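Local coordinates for protein metallo-beta-lactamase (PDB 3L6N) that hydrolyses the beta-lactam ring of penicillins, cephalosporins and carbapenems as a zinc-dependent class B beta-lactamase, conferring resistance to these antibiotics, at residues N14-K19 with K62-L67; S33-T38 with V42-V47; S56-I61 with S86-K91; N143-F148 with N152-G157. One frame throughout, in Å; residues are numbered along the deposited sequence. Where two conformers were deposited one is given.

Contact 1 (N14-K19 with K62-L67)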
loop_
_atom_site.group_PDB
_atom_site.type_symbol
_atom_site.label_atom_id
_atom_site.label_comp_id
_atom_site.label_asym_id
_atom_site.label_seq_id
_atom_site.Cartn_x
_atom_site.Cartn_y
_atom_site.Cartn_z
ATOM N N ASN A 14 11.341 9.430 -8.621
ATOM C CA ASN A 14 10.530 9.820 -7.471
ATOM C C ASN A 14 9.650 8.746 -6.843
ATOM O O ASN A 14 9.283 8.878 -5.664
ATOM C CB ASN A 14 9.663 11.048 -7.803
ATOM C CG ASN A 14 10.458 12.344 -7.793
ATOM O OD1 ASN A 14 11.657 12.357 -7.513
ATOM N ND2 ASN A 14 9.787 13.448 -8.128
ATOM N N LEU A 15 9.302 7.713 -7.613
ATOM C CA LEU A 15 8.426 6.663 -7.097
ATOM C C LEU A 15 9.238 5.506 -6.518
ATOM O O LEU A 15 9.997 4.831 -7.230
ATOM C CB LEU A 15 7.457 6.160 -8.177
ATOM C CG LEU A 15 6.421 5.148 -7.683
ATOM C CD1 LEU A 15 5.501 5.773 -6.621
ATOM C CD2 LEU A 15 5.618 4.686 -8.884
ATOM N N HIS A 16 9.059 5.276 -5.222
ATOM C CA HIS A 16 9.847 4.269 -4.511
ATOM C C HIS A 16 9.003 3.140 -3.965
ATOM O O HIS A 16 7.927 3.371 -3.409
ATOM C CB HIS A 16 10.592 4.907 -3.331
ATOM C CG HIS A 16 11.661 5.887 -3.722
ATOM N ND1 HIS A 16 11.373 7.123 -4.266
ATOM C CD2 HIS A 16 13.010 5.830 -3.614
ATOM C CE1 HIS A 16 12.503 7.780 -4.481
ATOM N NE2 HIS A 16 13.511 7.019 -4.091
ATOM N N ILE A 17 9.509 1.915 -4.115
ATOM C CA ILE A 17 8.993 0.739 -3.418
ATOM C C ILE A 17 9.830 0.624 -2.164
ATOM O O ILE A 17 11.038 0.752 -2.244
ATOM C CB ILE A 17 9.211 -0.542 -4.247
ATOM C CG1 ILE A 17 8.465 -0.437 -5.580
ATOM C CG2 ILE A 17 8.783 -1.788 -3.449
ATOM C CD1 ILE A 17 9.204 -1.127 -6.729
ATOM N N TYR A 18 9.199 0.435 -1.010
ATOM C CA TYR A 18 9.967 0.128 0.199
ATOM C C TYR A 18 9.419 -1.099 0.912
ATOM O O TYR A 18 8.212 -1.336 0.942
ATOM C CB TYR A 18 10.136 1.346 1.128
ATOM C CG TYR A 18 8.950 1.743 1.984
ATOM C CD1 TYR A 18 8.863 1.329 3.319
ATOM C CD2 TYR A 18 7.946 2.574 1.491
ATOM C CE1 TYR A 18 7.803 1.714 4.130
ATOM C CE2 TYR A 18 6.874 2.975 2.300
ATOM C CZ TYR A 18 6.809 2.538 3.620
ATOM O OH TYR A 18 5.759 2.904 4.434
ATOM N N LYS A 19 10.324 -1.899 1.465
ATOM C CA LYS A 19 9.919 -3.163 2.094
ATOM C C LYS A 19 10.181 -3.049 3.587
ATOM O O LYS A 19 11.235 -2.563 3.984
ATOM C CB LYS A 19 10.743 -4.340 1.553
ATOM C CG LYS A 19 10.623 -4.635 0.073
ATOM C CD LYS A 19 11.430 -5.883 -0.305
ATOM C CE LYS A 19 10.859 -7.162 0.312
ATOM N NZ LYS A 19 9.632 -7.721 -0.355
ATOM N N LYS A 62 14.026 11.927 5.217
ATOM C CA LYS A 62 14.580 13.276 5.357
ATOM C C LYS A 62 16.050 13.340 4.941
ATOM O O LYS A 62 16.472 14.260 4.238
ATOM C CB LYS A 62 14.397 13.792 6.799
ATOM C CG LYS A 62 15.125 15.118 7.094
ATOM C CD LYS A 62 14.632 16.271 6.229
ATOM C CE LYS A 62 15.390 17.562 6.576
ATOM N NZ LYS A 62 14.868 18.733 5.800
ATOM N N LYS A 63 16.836 12.363 5.374
ATOM C CA LYS A 63 18.260 12.328 5.019
ATOM C C LYS A 63 18.466 12.094 3.514
ATOM O O LYS A 63 19.352 12.703 2.897
ATOM C CB LYS A 63 18.971 11.252 5.845
ATOM C CG LYS A 63 20.478 11.172 5.658
ATOM C CD LYS A 63 21.033 10.105 6.594
ATOM C CE LYS A 63 22.468 9.749 6.265
ATOM N NZ LYS A 63 22.952 8.686 7.196
ATOM N N ARG A 64 17.633 11.228 2.934
ATOM C CA ARG A 64 17.740 10.847 1.527
ATOM C C ARG A 64 17.311 11.969 0.598
ATOM O O ARG A 64 17.976 12.235 -0.402
ATOM C CB ARG A 64 16.880 9.603 1.244
ATOM C CG ARG A 64 17.152 8.927 -0.089
ATOM C CD ARG A 64 16.494 7.545 -0.064
ATOM N NE ARG A 64 16.663 6.794 -1.312
ATOM C CZ ARG A 64 17.228 5.594 -1.401
ATOM N NH1 ARG A 64 17.716 4.998 -0.316
ATOM N NH2 ARG A 64 17.303 4.982 -2.579
ATOM N N HIS A 65 16.205 12.621 0.939
ATOM C CA HIS A 65 15.556 13.556 0.018
ATOM C C HIS A 65 15.500 14.999 0.494
ATOM O O HIS A 65 15.096 15.879 -0.265
ATOM C CB HIS A 65 14.136 13.075 -0.286
ATOM C CG HIS A 65 14.078 11.675 -0.800
ATOM N ND1 HIS A 65 14.556 11.320 -2.045
ATOM C CD2 HIS A 65 13.608 10.537 -0.235
ATOM C CE1 HIS A 65 14.376 10.023 -2.227
ATOM N NE2 HIS A 65 13.794 9.527 -1.149
ATOM N N ASN A 66 15.897 15.229 1.742
ATOM C CA ASN A 66 15.803 16.556 2.374
ATOM C C ASN A 66 14.364 17.078 2.449
ATOM O O ASN A 66 14.112 18.299 2.454
ATOM C CB ASN A 66 16.727 17.551 1.656
ATOM C CG ASN A 66 17.287 18.601 2.593
ATOM O OD1 ASN A 66 17.068 18.545 3.799
ATOM N ND2 ASN A 66 18.032 19.560 2.041
ATOM N N LEU A 67 13.428 16.135 2.495
ATOM C CA LEU A 67 12.002 16.434 2.521
ATOM C C LEU A 67 11.283 15.675 3.623
ATOM O O LEU A 67 11.673 14.558 3.973
ATOM C CB LEU A 67 11.370 16.106 1.169
ATOM C CG LEU A 67 11.730 17.081 0.045
ATOM C CD1 LEU A 67 11.422 16.463 -1.309
ATOM C CD2 LEU A 67 11.003 18.404 0.212
#
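H16, on the extended strand that runs from L15 through K19, meets H65 in the last helical turn of K62-L67. No backbone bond links the two segments. Just after H65 the chain leaves helical geometry at N66, whose positive phi of 60° suits an asparagine, and K62 NZ bonds N66 OD1 across this turn.

The two imidazoles approach from opposite directions in an offset T-shaped stack: the edge of H65 points to the face of H16, with centroids 5.0 Å apart and planes at 76°. The closest atoms are H16 NE2 and H65 CE1, at 3.6 Å. A weak bond from H16 ND1 to N14 O, 3.1 Å long and in the plane of the H16 ring, restrains that ring's rotation. R64 lies at the margin, its NE 4.2 Å from H16 NE2, while R64 CG sits above one face of the H65 ring, toward its rim.

Y35 completes the cluster by stacking on H16 and by hydrogen bonding through its hydroxyl to H65 NE2. The weak bond is consistent with a proton on H16 ND1; the nearby arginine would probably disfavour a second on NE2. Histidine thus serves here as a flat polar ring joining helix to sheet.

Contact 2 (S33-T38 with V42-V47)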
loop_
_atom_site.group_PDB
_atom_site.type_symbol
_atom_site.label_atom_id
_atom_site.label_comp_id
_atom_site.label_asym_id
_atom_site.label_seq_id
_atom_site.Cartn_x
_atom_site.Cartn_y
_atom_site.Cartn_z
ATOM N N SER A 33 5.448 -1.553 0.540
ATOM C CA SER A 33 4.725 -0.283 0.544
ATOM C C SER A 33 5.400 0.618 -0.478
ATOM O O SER A 33 6.352 0.205 -1.152
ATOM C CB SER A 33 4.739 0.328 1.952
ATOM O OG SER A 33 3.956 -0.478 2.837
ATOM N N MET A 34 4.894 1.840 -0.633
ATOM C CA MET A 34 5.506 2.764 -1.587
ATOM C C MET A 34 5.608 4.148 -0.985
ATOM O O MET A 34 4.884 4.487 -0.051
ATOM C CB MET A 34 4.685 2.823 -2.887
ATOM C CG MET A 34 4.544 1.474 -3.543
ATOM S SD MET A 34 3.939 1.551 -5.236
ATOM C CE MET A 34 5.435 1.994 -6.135
ATOM N N TYR A 35 6.516 4.947 -1.526
ATOM C CA TYR A 35 6.437 6.381 -1.294
ATOM C C TYR A 35 6.754 7.186 -2.537
ATOM O O TYR A 35 7.455 6.722 -3.422
ATOM C CB TYR A 35 7.271 6.822 -0.079
ATOM C CG TYR A 35 8.787 6.844 -0.195
ATOM C CD1 TYR A 35 9.451 7.850 -0.911
ATOM C CD2 TYR A 35 9.567 5.900 0.493
ATOM C CE1 TYR A 35 10.871 7.903 -0.965
ATOM C CE2 TYR A 35 10.954 5.935 0.432
ATOM C CZ TYR A 35 11.602 6.928 -0.281
ATOM O OH TYR A 35 12.975 6.957 -0.309
ATOM N N LEU A 36 6.212 8.394 -2.602
ATOM C CA LEU A 36 6.365 9.227 -3.794
ATOM C C LEU A 36 6.939 10.575 -3.394
ATOM O O LEU A 36 6.360 11.280 -2.576
ATOM C CB LEU A 36 5.004 9.402 -4.482
ATOM C CG LEU A 36 4.927 10.255 -5.758
ATOM C CD1 LEU A 36 5.771 9.693 -6.877
ATOM C CD2 LEU A 36 3.455 10.366 -6.179
ATOM N N VAL A 37 8.100 10.912 -3.961
ATOM C CA VAL A 37 8.738 12.204 -3.687
ATOM C C VAL A 37 8.035 13.245 -4.546
ATOM O O VAL A 37 7.823 13.008 -5.725
ATOM C CB VAL A 37 10.215 12.180 -4.052
ATOM C CG1 VAL A 37 10.838 13.533 -3.793
ATOM C CG2 VAL A 37 10.941 11.112 -3.218
ATOM N N THR A 38 7.647 14.359 -3.937
ATOM C CA THR A 38 7.022 15.464 -4.683
ATOM C C THR A 38 7.750 16.744 -4.324
ATOM O O THR A 38 8.519 16.775 -3.368
ATOM C CB THR A 38 5.495 15.631 -4.373
ATOM O OG1 THR A 38 5.304 16.508 -3.253
ATOM C CG2 THR A 38 4.808 14.275 -4.101
ATOM N N VAL A 42 7.065 14.284 0.819
ATOM C CA VAL A 42 6.925 12.875 0.443
ATOM C C VAL A 42 5.562 12.321 0.857
ATOM O O VAL A 42 5.077 12.589 1.961
ATOM C CB VAL A 42 8.079 12.052 1.049
ATOM C CG1 VAL A 42 7.927 10.570 0.768
ATOM C CG2 VAL A 42 9.410 12.557 0.502
ATOM N N VAL A 43 4.956 11.549 -0.041
ATOM C CA VAL A 43 3.671 10.901 0.234
ATOM C C VAL A 43 3.935 9.415 0.488
ATOM O O VAL A 43 4.533 8.758 -0.361
ATOM C CB VAL A 43 2.722 11.042 -0.974
ATOM C CG1 VAL A 43 1.394 10.373 -0.680
ATOM C CG2 VAL A 43 2.502 12.536 -1.301
ATOM N N LEU A 44 3.508 8.902 1.647
ATOM C CA LEU A 44 3.584 7.453 1.920
ATOM C C LEU A 44 2.322 6.772 1.459
ATOM O O LEU A 44 1.221 7.296 1.658
ATOM C CB LEU A 44 3.727 7.158 3.417
ATOM C CG LEU A 44 4.927 7.723 4.153
ATOM C CD1 LEU A 44 4.916 7.156 5.566
ATOM C CD2 LEU A 44 6.237 7.356 3.452
ATOM N N PHE A 45 2.499 5.600 0.847
ATOM C CA PHE A 45 1.408 4.686 0.548
ATOM C C PHE A 45 1.594 3.444 1.386
ATOM O O PHE A 45 2.402 2.574 1.056
ATOM C CB PHE A 45 1.342 4.383 -0.954
ATOM C CG PHE A 45 1.064 5.600 -1.774
ATOM C CD1 PHE A 45 2.108 6.360 -2.285
ATOM C CD2 PHE A 45 -0.248 6.020 -1.987
ATOM C CE1 PHE A 45 1.855 7.516 -3.013
ATOM C CE2 PHE A 45 -0.510 7.171 -2.720
ATOM C CZ PHE A 45 0.555 7.917 -3.239
ATOM N N ASP A 46 0.824 3.411 2.475
ATOM C CA ASP A 46 0.960 2.441 3.564
ATOM C C ASP A 46 2.222 2.689 4.364
ATOM O O ASP A 46 3.144 3.362 3.907
ATOM C CB ASP A 46 0.819 1.005 3.065
ATOM C CG ASP A 46 -0.513 0.788 2.402
ATOM O OD1 ASP A 46 -1.514 1.213 3.008
ATOM O OD2 ASP A 46 -0.561 0.209 1.292
ATOM N N VAL A 47 2.232 2.158 5.582
ATOM C CA VAL A 47 3.245 2.516 6.585
ATOM C C VAL A 47 4.041 1.282 7.012
ATOM O O VAL A 47 3.606 0.149 6.746
ATOM C CB VAL A 47 2.587 3.174 7.824
ATOM C CG1 VAL A 47 1.829 4.439 7.428
ATOM C CG2 VAL A 47 1.651 2.200 8.535
#
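M34 and F45 exchange two backbone hydrogen bonds, as do L36 and V43, and these four bonds hold the antiparallel hairpin together. M34 N reaches F45 O at 3.1 Å with an N-H...O angle of 176°, and F45 N returns the bond to M34 O at 2.8 Å.

Y35-L44 stands between these pairs and V37-V42 beyond the second; both are non-hydrogen-bonded and share one face. Y35 CD1 comes within 3.5 Å of V42 CG1, and Y35 CB rests 3.7 Å from L44 CD2. With CG set between the backbone N and carbonyl carbon (chi1 73°), the ring of Y35 leads off toward helix 54-65. On the other face, F45 turns its ring edge to L36, with CE1 4.0 Å from L36 CB. At the strand end T38 CG2 meets V43 CG2. Branched and aromatic residues suit these places, filling both sides of a buried sheet.

Farther out, S33 OG lies 3.5 Å from D46 CB, where the strand gives way to a loop. The D46 carboxylate is held by T75 and by a salt bridge to R81, and the backbone carbonyl of D46 accepts from the Y18 hydroxyl. R81 would largely offset the carboxylate's charge; about 6 Å, side chain to side chain, from the zinc ligands H76 and C158, D46 is placed as a second-shell group of the metal site.

Contact 3 (S56-I61 with S86-K91). With SO4 (sulfate ion), chain D.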
loop_
_atom_site.group_PDB
_atom_site.type_symbol
_atom_site.label_atom_id
_atom_site.label_comp_id
_atom_site.label_asym_id
_atom_site.label_seq_id
_atom_site.Cartn_x
_atom_site.Cartn_y
_atom_site.Cartn_z
ATOM N N SER A 56 11.827 6.176 12.298
ATOM C CA SER A 56 13.018 5.758 11.575
ATOM C C SER A 56 12.866 5.972 10.072
ATOM O O SER A 56 13.778 6.480 9.422
ATOM C CB SER A 56 13.318 4.284 11.864
ATOM O OG SER A 56 14.517 3.890 11.232
ATOM N N LEU A 57 11.715 5.583 9.527
ATOM C CA LEU A 57 11.461 5.768 8.091
ATOM C C LEU A 57 11.439 7.249 7.737
ATOM O O LEU A 57 12.036 7.643 6.748
ATOM C CB LEU A 57 10.144 5.120 7.663
ATOM C CG LEU A 57 9.815 5.328 6.174
ATOM C CD1 LEU A 57 10.809 4.595 5.284
ATOM C CD2 LEU A 57 8.412 4.838 5.930
ATOM N N MET A 58 10.763 8.055 8.554
ATOM C CA MET A 58 10.714 9.497 8.325
ATOM C C MET A 58 12.115 10.112 8.337
ATOM O O MET A 58 12.445 10.919 7.468
ATOM C CB MET A 58 9.793 10.194 9.330
ATOM C CG MET A 58 8.327 9.810 9.181
ATOM S SD MET A 58 7.251 11.201 9.595
ATOM C CE MET A 58 7.823 11.539 11.261
ATOM N N ASP A 59 12.939 9.700 9.301
ATOM C CA ASP A 59 14.331 10.171 9.384
ATOM C C ASP A 59 15.146 9.785 8.155
ATOM O O ASP A 59 15.935 10.592 7.647
ATOM C CB ASP A 59 15.024 9.619 10.640
ATOM C CG ASP A 59 14.422 10.156 11.931
ATOM O OD1 ASP A 59 13.648 11.131 11.895
ATOM O OD2 ASP A 59 14.748 9.576 12.993
ATOM N N THR A 60 14.951 8.552 7.682
ATOM C CA THR A 60 15.661 8.047 6.511
ATOM C C THR A 60 15.259 8.847 5.268
ATOM O O THR A 60 16.105 9.248 4.477
ATOM C CB THR A 60 15.403 6.539 6.347
ATOM O OG1 THR A 60 16.001 5.858 7.460
ATOM C CG2 THR A 60 16.018 5.988 5.057
ATOM N N ILE A 61 13.963 9.091 5.122
ATOM C CA ILE A 61 13.454 9.873 3.999
ATOM C C ILE A 61 13.980 11.317 4.029
ATOM O O ILE A 61 14.364 11.859 2.989
ATOM C CB ILE A 61 11.904 9.815 3.950
ATOM C CG1 ILE A 61 11.444 8.405 3.557
ATOM C CG2 ILE A 61 11.316 10.873 2.986
ATOM C CD1 ILE A 61 9.931 8.157 3.749
ATOM N N SER A 86 -2.441 7.565 14.297
ATOM C CA SER A 86 -2.281 8.610 15.315
ATOM C C SER A 86 -0.870 9.183 15.304
ATOM O O SER A 86 -0.676 10.376 15.569
ATOM C CB SER A 86 -2.667 8.121 16.720
ATOM O OG SER A 86 -1.722 7.216 17.266
ATOM N N PHE A 87 0.109 8.350 14.966
ATOM C CA PHE A 87 1.492 8.815 14.893
ATOM C C PHE A 87 1.615 10.007 13.952
ATOM O O PHE A 87 2.296 10.995 14.266
ATOM C CB PHE A 87 2.417 7.699 14.420
ATOM C CG PHE A 87 3.843 8.142 14.229
ATOM C CD1 PHE A 87 4.755 8.063 15.277
ATOM C CD2 PHE A 87 4.275 8.625 12.994
ATOM C CE1 PHE A 87 6.078 8.464 15.098
ATOM C CE2 PHE A 87 5.588 9.039 12.801
ATOM C CZ PHE A 87 6.496 8.952 13.851
ATOM N N PHE A 88 0.971 9.896 12.791
ATOM C CA PHE A 88 1.023 10.943 11.782
ATOM C C PHE A 88 0.049 12.073 12.084
ATOM O O PHE A 88 0.407 13.250 11.960
ATOM C CB PHE A 88 0.831 10.350 10.386
ATOM C CG PHE A 88 1.860 9.318 10.049
ATOM C CD1 PHE A 88 3.120 9.701 9.585
ATOM C CD2 PHE A 88 1.591 7.967 10.226
ATOM C CE1 PHE A 88 4.087 8.754 9.293
ATOM C CE2 PHE A 88 2.563 7.006 9.929
ATOM C CZ PHE A 88 3.804 7.406 9.454
ATOM N N ASN A 89 -1.160 11.726 12.525
ATOM C CA ASN A 89 -2.136 12.744 12.912
ATOM C C ASN A 89 -1.578 13.685 13.977
ATOM O O ASN A 89 -1.741 14.902 13.874
ATOM C CB ASN A 89 -3.435 12.102 13.408
ATOM C CG ASN A 89 -4.178 11.358 12.312
ATOM O OD1 ASN A 89 -3.959 11.590 11.122
ATOM N ND2 ASN A 89 -5.062 10.450 12.711
ATOM N N ASN A 90 -0.901 13.114 14.974
ATOM C CA ASN A 90 -0.354 13.899 16.091
ATOM C C ASN A 90 0.706 14.890 15.640
ATOM O O ASN A 90 0.848 15.969 16.226
ATOM C CB ASN A 90 0.196 12.993 17.193
ATOM C CG ASN A 90 -0.905 12.271 17.966
ATOM O OD1 ASN A 90 -2.088 12.593 17.843
ATOM N ND2 ASN A 90 -0.510 11.297 18.776
ATOM N N LYS A 91 1.410 14.543 14.566
ATOM C CA LYS A 91 2.428 15.417 13.989
ATOM C C LYS A 91 1.878 16.380 12.928
ATOM O O LYS A 91 2.642 17.103 12.282
ATOM C CB LYS A 91 3.569 14.570 13.404
ATOM C CG LYS A 91 4.361 13.793 14.432
ATOM C CD LYS A 91 5.299 12.812 13.760
ATOM C CE LYS A 91 6.344 12.310 14.729
ATOM N NZ LYS A 91 7.486 13.263 14.859
HETATM S S SO4 D . 19.793 6.126 6.785
HETATM O O1 SO4 D . 18.826 5.033 6.894
HETATM O O2 SO4 D . 20.474 6.046 5.493
HETATM O O3 SO4 D . 19.101 7.408 6.882
HETATM O O4 SO4 D . 20.772 6.025 7.865
#
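M58 reaches from one helix to the other and carries the whole contact, for F87, F88 and K91 all meet its thioether end. The nearest CA atoms, those of M58 and F88, are 10.4 Å from each other. A long, flexible side chain suits this gap, and bends at chi2 and chi3 carry the methyl round to the second helix.

The tighter part is apolar. M58 CE approaches the F87 ring at its edge, near the ring plane, 3.7 Å from CE2. The sulfur takes the other phenylalanine, lying 4.0 Å from F88 CE1 in an oblique Met-aromatic contact, 74° off the ring normal. The two rings also brace one another, since F87 CD2 sits over the centre of one face of F88, 3.5 Å above its plane. Methionine suits this spot because its polarisable sulfur and mobile methyl can serve two differently turned rings.

Toward solvent the contact thins to K91, whose chain meets the methionine tip to tip, with CD 3.8 Å from M58 CE. K91 NZ lies 4.0 Å from the same M58 CE and is hydrogen-bonded to Q55 OE1. M58 was modelled in two conformers, so the contacts described for this one need not hold for every copy. Away from the interface, T60 OG1 lies 3.0 Å from O1 of a sulfate that probably came from the crystallisation liquor.

Y54 packs against both phenylalanines. Beneath, M58 touches V69 and F88 touches L44 and V72, setting helices 54-65 and 86-90 against strands 41-45 and 69-73 of the seven-stranded sheet.

Contact 4 (N143-F148 with N152-G157)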
loop_
_atom_site.group_PDB
_atom_site.type_symbol
_atom_site.label_atom_id
_atom_site.label_comp_id
_atom_site.label_asym_id
_atom_site.label_seq_id
_atom_site.Cartn_x
_atom_site.Cartn_y
_atom_site.Cartn_z
ATOM N N ASN A 143 -10.196 -2.973 0.437
ATOM C CA ASN A 143 -8.920 -2.821 -0.271
ATOM C C ASN A 143 -9.020 -1.948 -1.518
ATOM O O ASN A 143 -9.964 -2.073 -2.303
ATOM C CB ASN A 143 -8.204 -4.162 -0.549
ATOM C CG ASN A 143 -9.069 -5.210 -1.264
ATOM O OD1 ASN A 143 -8.765 -6.395 -1.168
ATOM N ND2 ASN A 143 -10.092 -4.791 -2.007
ATOM N N VAL A 144 -8.047 -1.055 -1.667
ATOM C CA VAL A 144 -7.957 -0.181 -2.832
ATOM C C VAL A 144 -6.571 -0.326 -3.453
ATOM O O VAL A 144 -5.647 -0.817 -2.806
ATOM C CB VAL A 144 -8.233 1.301 -2.482
ATOM C CG1 VAL A 144 -9.695 1.493 -2.093
ATOM C CG2 VAL A 144 -7.297 1.797 -1.356
ATOM N N VAL A 145 -6.448 0.098 -4.708
ATOM C CA VAL A 145 -5.176 0.099 -5.428
ATOM C C VAL A 145 -4.794 1.549 -5.734
ATOM O O VAL A 145 -5.644 2.440 -5.688
ATOM C CB VAL A 145 -5.260 -0.722 -6.746
ATOM C CG1 VAL A 145 -5.620 -2.193 -6.466
ATOM C CG2 VAL A 145 -6.261 -0.082 -7.755
ATOM N N VAL A 146 -3.520 1.786 -6.045
ATOM C CA VAL A 146 -3.062 3.126 -6.384
ATOM C C VAL A 146 -2.364 3.108 -7.732
ATOM O O VAL A 146 -1.387 2.379 -7.938
ATOM C CB VAL A 146 -2.120 3.738 -5.308
ATOM C CG1 VAL A 146 -1.872 5.214 -5.612
ATOM C CG2 VAL A 146 -2.735 3.593 -3.905
ATOM N N TRP A 147 -2.897 3.901 -8.662
ATOM C CA TRP A 147 -2.343 3.988 -10.014
ATOM C C TRP A 147 -1.503 5.246 -10.160
ATOM O O TRP A 147 -1.935 6.333 -9.777
ATOM C CB TRP A 147 -3.497 4.002 -11.029
ATOM C CG TRP A 147 -3.096 4.266 -12.469
ATOM C CD1 TRP A 147 -3.537 5.284 -13.266
ATOM C CD2 TRP A 147 -2.200 3.484 -13.272
ATOM N NE1 TRP A 147 -2.963 5.190 -14.516
ATOM C CE2 TRP A 147 -2.142 4.094 -14.547
ATOM C CE3 TRP A 147 -1.448 2.327 -13.041
ATOM C CZ2 TRP A 147 -1.350 3.589 -15.585
ATOM C CZ3 TRP A 147 -0.659 1.821 -14.075
ATOM C CH2 TRP A 147 -0.621 2.454 -15.330
ATOM N N PHE A 148 -0.300 5.083 -10.710
ATOM C CA PHE A 148 0.637 6.182 -10.921
ATOM C C PHE A 148 0.849 6.383 -12.426
ATOM O O PHE A 148 1.738 5.764 -13.013
ATOM C CB PHE A 148 1.968 5.867 -10.228
ATOM C CG PHE A 148 1.851 5.732 -8.730
ATOM C CD1 PHE A 148 1.680 4.480 -8.141
ATOM C CD2 PHE A 148 1.903 6.857 -7.915
ATOM C CE1 PHE A 148 1.568 4.354 -6.751
ATOM C CE2 PHE A 148 1.784 6.749 -6.517
ATOM C CZ PHE A 148 1.628 5.487 -5.945
ATOM N N ASN A 152 3.528 4.380 -14.907
ATOM C CA ASN A 152 2.931 3.107 -15.332
ATOM C C ASN A 152 3.084 2.009 -14.287
ATOM O O ASN A 152 3.316 0.853 -14.608
ATOM C CB ASN A 152 3.454 2.665 -16.706
ATOM C CG ASN A 152 2.878 3.501 -17.837
ATOM O OD1 ASN A 152 1.745 3.987 -17.763
ATOM N ND2 ASN A 152 3.659 3.669 -18.894
ATOM N N VAL A 153 2.932 2.401 -13.024
ATOM C CA VAL A 153 3.049 1.457 -11.918
ATOM C C VAL A 153 1.728 1.408 -11.172
ATOM O O VAL A 153 1.146 2.446 -10.879
ATOM C CB VAL A 153 4.185 1.873 -10.938
ATOM C CG1 VAL A 153 4.139 1.036 -9.662
ATOM C CG2 VAL A 153 5.546 1.751 -11.605
ATOM N N LEU A 154 1.263 0.194 -10.885
ATOM C CA LEU A 154 0.091 0.008 -10.045
ATOM C C LEU A 154 0.516 -0.563 -8.710
ATOM O O LEU A 154 1.168 -1.604 -8.661
ATOM C CB LEU A 154 -0.905 -0.956 -10.684
ATOM C CG LEU A 154 -2.211 -1.100 -9.895
ATOM C CD1 LEU A 154 -3.083 0.149 -10.060
ATOM C CD2 LEU A 154 -2.968 -2.351 -10.329
ATOM N N ASP A 155 0.146 0.125 -7.632
ATOM C CA ASP A 155 0.329 -0.429 -6.293
ATOM C C ASP A 155 -0.887 -1.298 -6.032
ATOM O O ASP A 155 -1.971 -0.790 -5.765
ATOM C CB ASP A 155 0.423 0.701 -5.260
ATOM C CG ASP A 155 0.728 0.204 -3.856
ATOM O OD1 ASP A 155 0.830 -1.021 -3.651
ATOM O OD2 ASP A 155 0.850 1.072 -2.959
ATOM N N GLY A 156 -0.694 -2.610 -6.126
ATOM C CA GLY A 156 -1.789 -3.577 -5.992
ATOM C C GLY A 156 -2.223 -3.804 -4.562
ATOM O O GLY A 156 -3.386 -4.177 -4.293
ATOM N N GLY A 157 -1.294 -3.581 -3.632
ATOM C CA GLY A 157 -1.527 -3.903 -2.235
ATOM C C GLY A 157 -1.854 -5.372 -2.058
ATOM O O GLY A 157 -1.528 -6.214 -2.901
HETATM O O HOH W 1 -5.124 -3.452 -2.159
#
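W147 lays the six-membered part of its indole alongside N152, with CH2 3.6 Å from N152 CA and the ring and amide planes 28° apart. With CG anti to the backbone N (chi1 173°), the indole extends toward the turn of the hairpin, and CE3 comes to 3.4 Å from V153 O. Its CB rests against L154 CD1, which also meets V145 CG2.

On the opposite face F148 and D155 run side by side, F148 CE1 standing 4.1 Å from D155 CB. The same phenylalanine turns its edge to V153 O, the carbonyl that accepts F148 N at 3.0 Å. V146 and D155 exchange two backbone bonds, D155 N to V146 O being 2.7 Å. N152 and V153 both face F148, a G1 bulge in which N152 adopts positive phi (54°), readily tolerated by asparagine.

At the far end a water donates to both V144 O and G156 O, bridging the strands where their direct pairing ceases. G157 also has positive phi, a conformation that favours glycine.

Strand 128-133 flanks 145-148, and 195-198 flanks 153-157, in the five-stranded sheet. F148 packs edge-to-face with F45 and D155 touches M34, so this hairpin faces the other sheet across the alpha-beta/beta-alpha sandwich.

Overall arrangement
From the N terminus, strand 15-24 opens the wide loop that contact 1 closes at the end of helix 54-65. Within that span, contact 2 closes the short hairpin of strands 27-38 and 41-45, and strand 15-24 pairs with the first of these. Contact 3 crosses contact 1, since it starts on the same helix and closes later, at 86-91; I61 packs against V42 and L44 of contact 2. Contact 4 follows in series as a second hairpin, in the other sheet. It touches contact 2 through F45-V146 and M34-V153, and contact 1 through L15, but lies about 12 Å from contact 3 at the nearest atoms. Contacts 1 and 3 thus bring helix 54-65 to the first sheet and to helix 86-90.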